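Local coordinates for protein chlorella virus DNA ligase-adenylate (Chlorella virus, PDB 1FVI) that probably seals nicks in duplex DNA in an ATP-dependent reaction, and is seen here as the enzyme-adenylate carrying covalently attached AMP, at residues 65-70 with 90-95; 53-58 with 129-134; 194-199 with 235-240; 248-253 with 286-291. The protein carries 1 engineered substitution. All blocks are in the same frame, centred on the assembly; numbering follows the deposited sequence.

Interaction 1. Residues 65-70 with 90-95; sequences GEISIE and AKFSYY. With AMP (adenosine monophosphate), chain C.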
# COMPACT_ATOMS: atom_id res chain seq x y z
N GLY A 65 12.45 -1.14 1.25
CA GLY A 65 11.12 -0.58 1.46
C GLY A 65 10.72 0.58 0.57
O GLY A 65 11.32 0.83 -0.48
N GLU A 66 9.68 1.28 1.00
CA GLU A 66 9.13 2.40 0.24
C GLU A 66 8.95 3.67 1.06
O GLU A 66 8.34 3.65 2.15
CB GLU A 66 7.74 2.03 -0.32
CG GLU A 66 7.70 0.93 -1.40
CD GLU A 66 7.93 1.46 -2.79
OE1 GLU A 66 8.26 0.65 -3.66
OE2 GLU A 66 7.74 2.66 -3.04
N ILE A 67 9.43 4.77 0.52
CA ILE A 67 9.28 6.06 1.18
C ILE A 67 8.00 6.67 0.60
O ILE A 67 7.72 6.52 -0.59
CB ILE A 67 10.47 7.02 0.89
CG1 ILE A 67 11.81 6.33 1.22
CG2 ILE A 67 10.31 8.34 1.67
CD1 ILE A 67 13.04 7.10 0.72
N SER A 68 7.23 7.34 1.45
CA SER A 68 6.01 7.99 1.02
C SER A 68 5.51 8.95 2.06
O SER A 68 5.69 8.73 3.25
CB SER A 68 4.92 6.96 0.74
OG SER A 68 4.67 6.19 1.89
N ILE A 69 4.92 10.05 1.60
CA ILE A 69 4.32 11.06 2.48
C ILE A 69 2.84 10.65 2.50
O ILE A 69 2.12 10.79 1.51
CB ILE A 69 4.48 12.47 1.90
CG1 ILE A 69 5.96 12.77 1.66
CG2 ILE A 69 3.91 13.48 2.87
CD1 ILE A 69 6.24 14.13 1.08
N GLU A 70 2.43 10.10 3.64
CA GLU A 70 1.08 9.57 3.86
C GLU A 70 -0.13 10.03 3.05
O GLU A 70 -0.63 9.28 2.20
CB GLU A 70 0.74 9.57 5.35
CG GLU A 70 1.68 8.70 6.19
CD GLU A 70 1.64 7.21 5.86
OE1 GLU A 70 1.63 6.85 4.66
OE2 GLU A 70 1.64 6.41 6.81
N ALA A 90 9.26 18.19 7.08
CA ALA A 90 7.95 17.56 6.91
C ALA A 90 8.02 16.11 7.31
O ALA A 90 9.05 15.45 7.14
CB ALA A 90 7.47 17.68 5.46
N LYS A 91 6.90 15.62 7.83
CA LYS A 91 6.79 14.24 8.25
C LYS A 91 6.64 13.35 7.01
O LYS A 91 6.14 13.77 5.97
CB LYS A 91 5.56 14.10 9.16
CG LYS A 91 5.63 14.94 10.42
CD LYS A 91 4.29 14.90 11.13
CE LYS A 91 4.34 15.53 12.52
NZ LYS A 91 4.94 14.60 13.52
N PHE A 92 7.15 12.12 7.12
CA PHE A 92 7.08 11.15 6.04
C PHE A 92 7.12 9.75 6.64
O PHE A 92 7.40 9.56 7.82
CB PHE A 92 8.19 11.36 4.99
CG PHE A 92 9.59 11.27 5.55
CD1 PHE A 92 10.27 10.05 5.58
CD2 PHE A 92 10.22 12.39 6.10
CE1 PHE A 92 11.55 9.95 6.14
CE2 PHE A 92 11.49 12.30 6.65
CZ PHE A 92 12.15 11.07 6.68
N SER A 93 6.83 8.76 5.82
CA SER A 93 6.83 7.40 6.30
C SER A 93 7.76 6.51 5.48
O SER A 93 8.24 6.91 4.42
CB SER A 93 5.41 6.84 6.24
OG SER A 93 4.56 7.58 7.09
N TYR A 94 8.06 5.34 6.01
CA TYR A 94 8.90 4.38 5.32
C TYR A 94 8.32 3.01 5.61
O TYR A 94 8.31 2.55 6.76
CB TYR A 94 10.35 4.45 5.78
CG TYR A 94 11.23 3.44 5.08
CD1 TYR A 94 11.74 3.69 3.81
CD2 TYR A 94 11.55 2.23 5.70
CE1 TYR A 94 12.57 2.76 3.17
CE2 TYR A 94 12.38 1.29 5.08
CZ TYR A 94 12.89 1.57 3.82
OH TYR A 94 13.74 0.67 3.23
N TYR A 95 7.73 2.41 4.57
CA TYR A 95 7.15 1.08 4.69
C TYR A 95 8.31 0.11 4.47
O TYR A 95 8.84 0.00 3.35
CB TYR A 95 6.08 0.87 3.61
CG TYR A 95 4.83 1.73 3.78
CD1 TYR A 95 4.73 2.98 3.17
CD2 TYR A 95 3.73 1.26 4.53
CE1 TYR A 95 3.56 3.75 3.28
CE2 TYR A 95 2.56 2.03 4.65
CZ TYR A 95 2.49 3.27 4.02
OH TYR A 95 1.35 4.02 4.11
P AMP C . 3.24 -1.09 -9.85
O1P AMP C . 3.21 -1.68 -11.19
O3P AMP C . 3.59 0.41 -10.24
O5' AMP C . 4.49 -1.52 -9.13
C5' AMP C . 4.84 -0.91 -7.79
C4' AMP C . 6.33 -0.86 -7.54
O4' AMP C . 6.49 -0.67 -6.13
C3' AMP C . 7.07 -2.18 -7.89
O3' AMP C . 8.36 -1.99 -8.47
C2' AMP C . 7.26 -2.86 -6.58
O2' AMP C . 8.46 -3.62 -6.60
C1' AMP C . 7.21 -1.72 -5.54
N9 AMP C . 6.51 -2.15 -4.35
C8 AMP C . 5.48 -1.44 -3.76
N7 AMP C . 5.04 -2.06 -2.71
C5 AMP C . 5.79 -3.23 -2.57
C6 AMP C . 5.77 -4.28 -1.64
N6 AMP C . 4.91 -4.32 -0.60
N1 AMP C . 6.67 -5.26 -1.83
C2 AMP C . 7.50 -5.21 -2.85
N3 AMP C . 7.63 -4.28 -3.80
C4 AMP C . 6.73 -3.27 -3.63
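Y95 lies with one edge of its ring toward S68, and its hydroxyl reaches the carboxylate of E70. S68 OG sits near the ring plane, 3.0 Å from Y95 CE1; this buried hydroxyl oxygen has no polar partner in the model. The Y95 OH to E70 OE1 bond, 2.9 Å, is weak, with the carboxylate plane turned 69° from the ring. A bend at chi2 (-63°) folds the E70 chain back toward the other strand, and OE2 is held by a salt bridge to K132 on strand 131-135. On the opposite face, I67 brings CG1 to the rim of the Y94 ring, 3.7 Å from Y94 CD1 and close to the ring plane. With CG anti to the backbone N (chi1 179°), the Y94 ring extends past I67 to lie beside G65, and its OH bonds to S32 O on strand 30-34. The two segments are neighbouring antiparallel strands in the five-stranded mixed sheet of the nucleotide-binding domain. E66 and Y95 form a hydrogen-bonded pair, with Y95 N 2.8 Å from E66 O; S68 and S93 form another, with S68 N a longer 3.2 Å from S93 O. Between these pairs, I67 and Y94 form a non-hydrogen-bonded one. Helix 49-58 covers the I67 and Y94 face, L55 touching both side chains. E66 shares the Y95 face, but its carboxylate leads away from that strand into the AMP pocket, where E66 OE1 lies 3.2 Å from C1' of the ribose. I27, another AMP-binding residue, touches both E66 and Y95.

Interaction 2. Residues 53-58 with 129-134; sequences RLLTEL and AQVKII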
# COMPACT_ATOMS: atom_id res chain seq x y z
N ARG A 53 19.75 10.79 5.80
CA ARG A 53 20.38 10.70 7.11
C ARG A 53 19.49 10.05 8.15
O ARG A 53 19.90 9.10 8.81
CB ARG A 53 20.86 12.08 7.56
CG ARG A 53 21.39 12.16 8.99
CD ARG A 53 20.31 12.64 9.97
NE ARG A 53 19.76 13.94 9.59
CZ ARG A 53 18.94 14.66 10.36
NH1 ARG A 53 18.58 14.22 11.55
NH2 ARG A 53 18.49 15.83 9.92
N LEU A 54 18.27 10.56 8.30
CA LEU A 54 17.30 10.03 9.27
C LEU A 54 17.09 8.52 9.12
O LEU A 54 17.24 7.76 10.08
CB LEU A 54 15.95 10.75 9.13
CG LEU A 54 15.79 12.21 9.56
CD1 LEU A 54 14.41 12.75 9.19
CD2 LEU A 54 16.01 12.34 11.05
N LEU A 55 16.73 8.10 7.91
CA LEU A 55 16.50 6.67 7.66
C LEU A 55 17.78 5.84 7.85
O LEU A 55 17.70 4.73 8.36
CB LEU A 55 15.91 6.45 6.27
CG LEU A 55 14.48 6.95 6.03
CD1 LEU A 55 14.12 6.82 4.56
CD2 LEU A 55 13.50 6.18 6.90
N THR A 56 18.94 6.36 7.45
CA THR A 56 20.19 5.60 7.61
C THR A 56 20.50 5.38 9.10
O THR A 56 21.03 4.34 9.48
CB THR A 56 21.41 6.25 6.92
OG1 THR A 56 21.69 7.52 7.51
CG2 THR A 56 21.16 6.44 5.45
N GLU A 57 20.14 6.36 9.93
CA GLU A 57 20.35 6.26 11.37
C GLU A 57 19.36 5.26 11.98
O GLU A 57 19.73 4.47 12.87
CB GLU A 57 20.17 7.64 12.05
CG GLU A 57 21.29 8.65 11.76
CD GLU A 57 20.98 10.09 12.22
OE1 GLU A 57 19.92 10.34 12.84
OE2 GLU A 57 21.81 10.98 11.93
N LEU A 58 18.14 5.26 11.46
CA LEU A 58 17.07 4.38 11.94
C LEU A 58 17.10 2.94 11.46
O LEU A 58 16.90 2.01 12.25
CB LEU A 58 15.70 4.99 11.56
CG LEU A 58 14.80 5.64 12.61
CD1 LEU A 58 15.58 6.45 13.62
CD2 LEU A 58 13.82 6.53 11.89
N ALA A 129 9.71 10.97 15.66
CA ALA A 129 8.82 12.11 15.51
C ALA A 129 8.44 12.41 14.06
O ALA A 129 7.26 12.36 13.69
CB ALA A 129 9.44 13.34 16.18
N GLN A 130 9.45 12.73 13.25
CA GLN A 130 9.24 13.06 11.85
C GLN A 130 9.06 11.86 10.91
O GLN A 130 8.26 11.93 9.97
CB GLN A 130 10.40 13.92 11.36
CG GLN A 130 10.28 14.39 9.93
CD GLN A 130 11.49 15.14 9.47
OE1 GLN A 130 12.44 15.33 10.23
NE2 GLN A 130 11.49 15.56 8.22
N VAL A 131 9.84 10.80 11.13
CA VAL A 131 9.82 9.59 10.31
C VAL A 131 8.97 8.45 10.89
O VAL A 131 9.25 7.95 11.98
CB VAL A 131 11.24 9.02 10.10
CG1 VAL A 131 11.25 8.01 8.97
CG2 VAL A 131 12.22 10.12 9.83
N LYS A 132 7.98 8.00 10.13
CA LYS A 132 7.13 6.91 10.59
C LYS A 132 7.60 5.59 9.96
O LYS A 132 7.48 5.40 8.75
CB LYS A 132 5.68 7.21 10.21
CG LYS A 132 4.66 6.24 10.77
CD LYS A 132 3.32 6.50 10.12
CE LYS A 132 2.24 5.57 10.63
NZ LYS A 132 0.94 5.87 9.97
N ILE A 133 8.22 4.74 10.77
CA ILE A 133 8.70 3.45 10.28
C ILE A 133 7.54 2.47 10.38
O ILE A 133 7.04 2.18 11.48
CB ILE A 133 9.89 2.90 11.12
CG1 ILE A 133 11.06 3.87 11.07
CG2 ILE A 133 10.32 1.51 10.59
CD1 ILE A 133 11.59 4.12 9.72
N ILE A 134 7.11 1.98 9.23
CA ILE A 134 5.99 1.04 9.17
C ILE A 134 6.41 -0.34 8.69
O ILE A 134 6.71 -0.53 7.51
CB ILE A 134 4.86 1.56 8.27
CG1 ILE A 134 4.35 2.92 8.79
CG2 ILE A 134 3.72 0.56 8.24
CD1 ILE A 134 3.35 3.58 7.88
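L54 takes chi1 -70°, CG anti to the carbonyl carbon, and its chain carries CD1 off the helix onto V131. The valine has CG1 anti to its own backbone N (chi1 -165°), which turns CG2 to meet the leucine. The L54 CD1 to V131 CG2 distance, 3.5 Å, is tighter than ordinary methyl packing. V131 uses its other branch for the following residue: CG1 lies 3.6 Å from L55 CD2. Fanned this way, the two valine methyls divide L54 and L55 between them. This is helix-on-sheet packing in the nucleotide-binding domain, with helix 49-58 lying across strand 131-135, an outermost strand of its sheet; the short axes pass 10.2 Å apart at 44°. L58, one turn along from L54, continues the apolar row, its CD2 4.0 Å from V131 CB and 3.9 Å from I133 CG1. The side chains of L55 and I133 run antiparallel to one another and touch at CD2 and CD1. At the start of the strand segment the extended side chain of Q130 lies roughly perpendicular to L54 and sets OE1 3.4 Å from L54 CD1, while its NE2 is bonded to A90 O. F92, on the adjoining strand, packs against both L54 and V131.

Interaction 3. Residues 194-199 with 235-240; sequences ATIISM and IEVDYD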
# COMPACT_ATOMS: atom_id res chain seq x y z
N ALA A 194 -19.54 5.61 -11.62
CA ALA A 194 -20.94 5.55 -11.26
C ALA A 194 -21.42 6.94 -10.82
O ALA A 194 -20.63 7.77 -10.36
CB ALA A 194 -21.14 4.55 -10.15
N THR A 195 -22.70 7.21 -11.05
CA THR A 195 -23.25 8.49 -10.65
C THR A 195 -23.86 8.33 -9.26
O THR A 195 -24.50 7.32 -8.99
CB THR A 195 -24.35 8.95 -11.65
OG1 THR A 195 -23.75 9.22 -12.92
CG2 THR A 195 -25.06 10.22 -11.15
N ILE A 196 -23.60 9.30 -8.38
CA ILE A 196 -24.15 9.26 -7.03
C ILE A 196 -25.62 9.68 -7.08
O ILE A 196 -25.96 10.66 -7.75
CB ILE A 196 -23.41 10.24 -6.11
CG1 ILE A 196 -21.91 9.93 -6.13
CG2 ILE A 196 -23.97 10.15 -4.69
CD1 ILE A 196 -21.07 11.02 -5.49
N ILE A 197 -26.48 8.94 -6.39
CA ILE A 197 -27.90 9.27 -6.35
C ILE A 197 -28.39 9.61 -4.94
O ILE A 197 -29.19 10.52 -4.77
CB ILE A 197 -28.76 8.17 -7.00
CG1 ILE A 197 -28.72 6.90 -6.18
CG2 ILE A 197 -28.27 7.89 -8.42
CD1 ILE A 197 -29.26 5.71 -6.94
N SER A 198 -27.87 8.92 -3.93
CA SER A 198 -28.25 9.19 -2.54
C SER A 198 -27.13 8.75 -1.57
O SER A 198 -26.13 8.19 -1.99
CB SER A 198 -29.57 8.50 -2.19
OG SER A 198 -29.45 7.09 -2.26
N MET A 199 -27.30 9.06 -0.28
CA MET A 199 -26.32 8.69 0.74
C MET A 199 -26.99 8.16 1.99
O MET A 199 -28.16 8.46 2.28
CB MET A 199 -25.46 9.89 1.15
CG MET A 199 -24.55 10.39 0.06
SD MET A 199 -23.57 11.76 0.64
CE MET A 199 -22.84 12.28 -0.94
N ILE A 235 -22.54 5.45 0.05
CA ILE A 235 -23.15 6.19 -1.03
C ILE A 235 -23.75 5.17 -1.99
O ILE A 235 -23.19 4.08 -2.18
CB ILE A 235 -22.15 7.09 -1.78
CG1 ILE A 235 -20.98 6.27 -2.35
CG2 ILE A 235 -21.68 8.20 -0.87
CD1 ILE A 235 -20.11 7.07 -3.34
N GLU A 236 -24.95 5.47 -2.49
CA GLU A 236 -25.65 4.60 -3.41
C GLU A 236 -25.40 5.18 -4.78
O GLU A 236 -25.55 6.39 -4.99
CB GLU A 236 -27.14 4.52 -3.07
CG GLU A 236 -27.43 3.81 -1.75
CD GLU A 236 -26.74 4.45 -0.54
OE1 GLU A 236 -26.85 5.69 -0.38
OE2 GLU A 236 -26.09 3.73 0.26
N VAL A 237 -24.99 4.32 -5.72
CA VAL A 237 -24.65 4.75 -7.06
C VAL A 237 -25.37 4.04 -8.18
O VAL A 237 -25.80 2.90 -8.02
CB VAL A 237 -23.12 4.64 -7.28
CG1 VAL A 237 -22.39 5.56 -6.28
CG2 VAL A 237 -22.67 3.19 -7.09
N ASP A 238 -25.48 4.70 -9.33
CA ASP A 238 -26.17 4.14 -10.49
C ASP A 238 -25.37 3.12 -11.27
O ASP A 238 -25.79 1.97 -11.36
CB ASP A 238 -26.70 5.23 -11.44
CG ASP A 238 -27.54 4.66 -12.61
OD1 ASP A 238 -28.77 4.49 -12.47
OD2 ASP A 238 -26.97 4.38 -13.68
N TYR A 239 -24.26 3.51 -11.88
CA TYR A 239 -23.48 2.55 -12.68
C TYR A 239 -24.31 1.79 -13.74
O TYR A 239 -24.72 0.63 -13.54
CB TYR A 239 -22.76 1.52 -11.79
CG TYR A 239 -21.73 0.71 -12.55
CD1 TYR A 239 -20.92 1.31 -13.52
CD2 TYR A 239 -21.58 -0.65 -12.32
CE1 TYR A 239 -19.98 0.56 -14.25
CE2 TYR A 239 -20.65 -1.41 -13.04
CZ TYR A 239 -19.86 -0.79 -14.00
OH TYR A 239 -18.95 -1.53 -14.70
N ASP A 240 -24.57 2.47 -14.85
CA ASP A 240 -25.32 1.93 -15.98
C ASP A 240 -26.53 1.09 -15.59
O ASP A 240 -26.60 -0.11 -15.86
CB ASP A 240 -24.38 1.13 -16.89
CG ASP A 240 -23.05 1.84 -17.10
OD1 ASP A 240 -23.06 3.06 -17.37
OD2 ASP A 240 -22.00 1.17 -16.97
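Segments 194-199 and 235-240 run antiparallel, their short strand axes 147° apart, and the register slips by one residue at a classic beta bulge in which I197 and S198 both face E236. The backbone stays bonded through it: I197 N gives E236 O a nearly straight bond of 3.1 Å, and E236 N reaches S198 O at 3.0 Å. Beyond the bulge, D238 N meets T195 O at 2.8 Å. The side chain of E236 is bent at chi2 (58°), which turns its carboxylate toward S198 and M199; OE1 comes 3.5 Å from S198 OG in a weak hydrogen bond, while OE2 is taken by S234 OG. I197 lays CG1 alongside the backbone of E236, 3.4 Å from its carbonyl O. On the other face the contact is apolar. The side chains of M199 and I235 run alongside in the same direction, CG of the methionine 3.7 Å from CG2 of the isoleucine. At the far end A194 CB presses tightly on V237 CB at 3.5 Å and also touches Y239 CB; the Y239 hydroxyl bonds to that of Y274. These two strands belong to the five-stranded antiparallel sheet of the OB-like domain. Strand 269-275 borders 190-201 on its other edge, strand 244-246 borders 232-237, and helix 262-265 covers the I196 and M199 side chains with Y265.

Interaction 4. Residues 248-253 with 286-291; sequences TGFDAD and PVFIGI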
# COMPACT_ATOMS: atom_id res chain seq x y z
N THR A 248 -16.95 1.51 1.40
CA THR A 248 -15.51 1.50 1.74
C THR A 248 -14.69 2.32 0.74
O THR A 248 -15.11 2.53 -0.40
CB THR A 248 -14.91 0.06 1.80
OG1 THR A 248 -14.89 -0.53 0.48
CG2 THR A 248 -15.71 -0.82 2.73
N GLY A 249 -13.52 2.77 1.19
CA GLY A 249 -12.64 3.53 0.33
C GLY A 249 -12.49 4.98 0.72
O GLY A 249 -11.70 5.69 0.12
N PHE A 250 -13.28 5.44 1.68
CA PHE A 250 -13.15 6.83 2.10
C PHE A 250 -12.57 6.95 3.50
O PHE A 250 -12.78 6.06 4.34
CB PHE A 250 -14.50 7.59 2.08
CG PHE A 250 -15.66 6.82 1.51
CD1 PHE A 250 -16.23 5.77 2.22
CD2 PHE A 250 -16.20 7.16 0.28
CE1 PHE A 250 -17.34 5.09 1.72
CE2 PHE A 250 -17.31 6.48 -0.23
CZ PHE A 250 -17.87 5.44 0.49
N ASP A 251 -11.81 8.01 3.74
CA ASP A 251 -11.28 8.25 5.09
C ASP A 251 -12.32 9.10 5.86
O ASP A 251 -13.36 9.46 5.29
CB ASP A 251 -9.89 8.90 5.06
CG ASP A 251 -9.81 10.15 4.21
OD1 ASP A 251 -8.75 10.35 3.60
OD2 ASP A 251 -10.78 10.94 4.14
N ALA A 252 -12.06 9.38 7.14
CA ALA A 252 -12.99 10.16 7.96
C ALA A 252 -13.34 11.51 7.32
O ALA A 252 -14.50 11.93 7.30
CB ALA A 252 -12.41 10.37 9.34
N ASP A 253 -12.31 12.18 6.81
CA ASP A 253 -12.40 13.47 6.12
C ASP A 253 -13.46 13.42 5.02
O ASP A 253 -14.34 14.28 4.93
CB ASP A 253 -11.02 13.78 5.51
CG ASP A 253 -11.01 14.99 4.60
OD1 ASP A 253 -10.71 16.10 5.09
OD2 ASP A 253 -11.25 14.83 3.38
N PRO A 286 -17.00 -3.74 -4.30
CA PRO A 286 -16.75 -2.38 -4.79
C PRO A 286 -15.96 -1.51 -3.79
O PRO A 286 -16.13 -1.64 -2.57
CB PRO A 286 -18.16 -1.83 -5.04
CG PRO A 286 -18.98 -2.56 -3.98
CD PRO A 286 -18.44 -3.96 -4.06
N VAL A 287 -15.13 -0.63 -4.32
CA VAL A 287 -14.31 0.24 -3.48
C VAL A 287 -14.26 1.63 -4.09
O VAL A 287 -13.97 1.77 -5.28
CB VAL A 287 -12.82 -0.25 -3.38
CG1 VAL A 287 -12.07 0.57 -2.31
CG2 VAL A 287 -12.75 -1.72 -3.07
N PHE A 288 -14.52 2.64 -3.27
CA PHE A 288 -14.48 4.03 -3.71
C PHE A 288 -13.03 4.42 -3.92
O PHE A 288 -12.17 4.14 -3.08
CB PHE A 288 -15.11 4.93 -2.65
CG PHE A 288 -14.88 6.40 -2.89
CD1 PHE A 288 -15.62 7.09 -3.84
CD2 PHE A 288 -13.96 7.10 -2.13
CE1 PHE A 288 -15.44 8.44 -4.03
CE2 PHE A 288 -13.78 8.46 -2.31
CZ PHE A 288 -14.52 9.14 -3.26
N ILE A 289 -12.75 5.07 -5.04
CA ILE A 289 -11.39 5.52 -5.34
C ILE A 289 -11.35 7.04 -5.23
O ILE A 289 -10.57 7.60 -4.44
CB ILE A 289 -10.94 5.08 -6.76
CG1 ILE A 289 -10.91 3.56 -6.87
CG2 ILE A 289 -9.58 5.68 -7.09
CD1 ILE A 289 -10.02 2.89 -5.85
N GLY A 290 -12.22 7.70 -5.98
CA GLY A 290 -12.24 9.14 -5.96
C GLY A 290 -13.42 9.75 -6.67
O GLY A 290 -14.20 9.06 -7.31
N ILE A 291 -13.56 11.05 -6.52
CA ILE A 291 -14.64 11.77 -7.17
C ILE A 291 -14.17 12.17 -8.57
O ILE A 291 -12.98 12.27 -8.84
CB ILE A 291 -15.03 13.02 -6.35
CG1 ILE A 291 -16.39 13.53 -6.79
CG2 ILE A 291 -13.97 14.10 -6.49
CD1 ILE A 291 -17.52 12.64 -6.39
O HOH W 1 -18.17 -0.90 -0.58
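F250 and F288 meet ring to ring, F250 CD2 resting over one face of the F288 ring, 3.3 Å from F288 CD2. The planes are 30° apart and the rings strongly offset, centroids 4.9 Å apart, with little overlap. F250 takes a strained chi1 of -6°, CG nearly eclipsing its backbone N, as its ring lies over F288. The opposite face of F288 carries the backbone N of G290, centred 3.7 Å above the ring, and G249 O lies near the ring plane at its rim. Just before the ring pair, a backbone hydrogen bond joins the segments: F288 N to T248 O, 2.9 Å and fairly straight. G249 has no CB to stand between loop and strand, and its CA approaches F288 O to 3.5 Å in a CA-H...O contact; its positive phi of 112° turns the chain there. A water accepts weakly from T248 N and donates to P286 O at 2.9 Å. Further out, I289 and G290 both face K271 in a classic beta bulge on strand 286-291, which pairs with strand 269-275 of the OB-like domain. D251 is the N-cap of helix 252-260, whose F258 and R255 touch F250, while I246 and V270 pack on F288. V287 and T248 meet helix 144-156 of the nucleotide-binding domain. One direct backbone bond and a partly weak water bridge accompany what is mainly aromatic packing.

How the interactions relate
Going from the N terminus, helix segment 53-58 opens interaction 2, whose loop closes only at 129-134. Interaction 1 opens at 65-70 and closes at 90-95 within that span, so the smaller loop is enclosed by the larger. The two touch, since strands 92-99 and 131-135 are neighbours in one sheet, and together they join that sheet to helix 49-58. Interactions 3 and 4 follow in series, with no crossing. Both reach the OB-like sheet, interaction 4 fastening the loop before helix 252-260 onto strand 286-291, and they touch through I196 with I291 and I235 with F250. Interactions 2 and 3 lie on opposite sides of the chain's centre, about 42 Å between their centres.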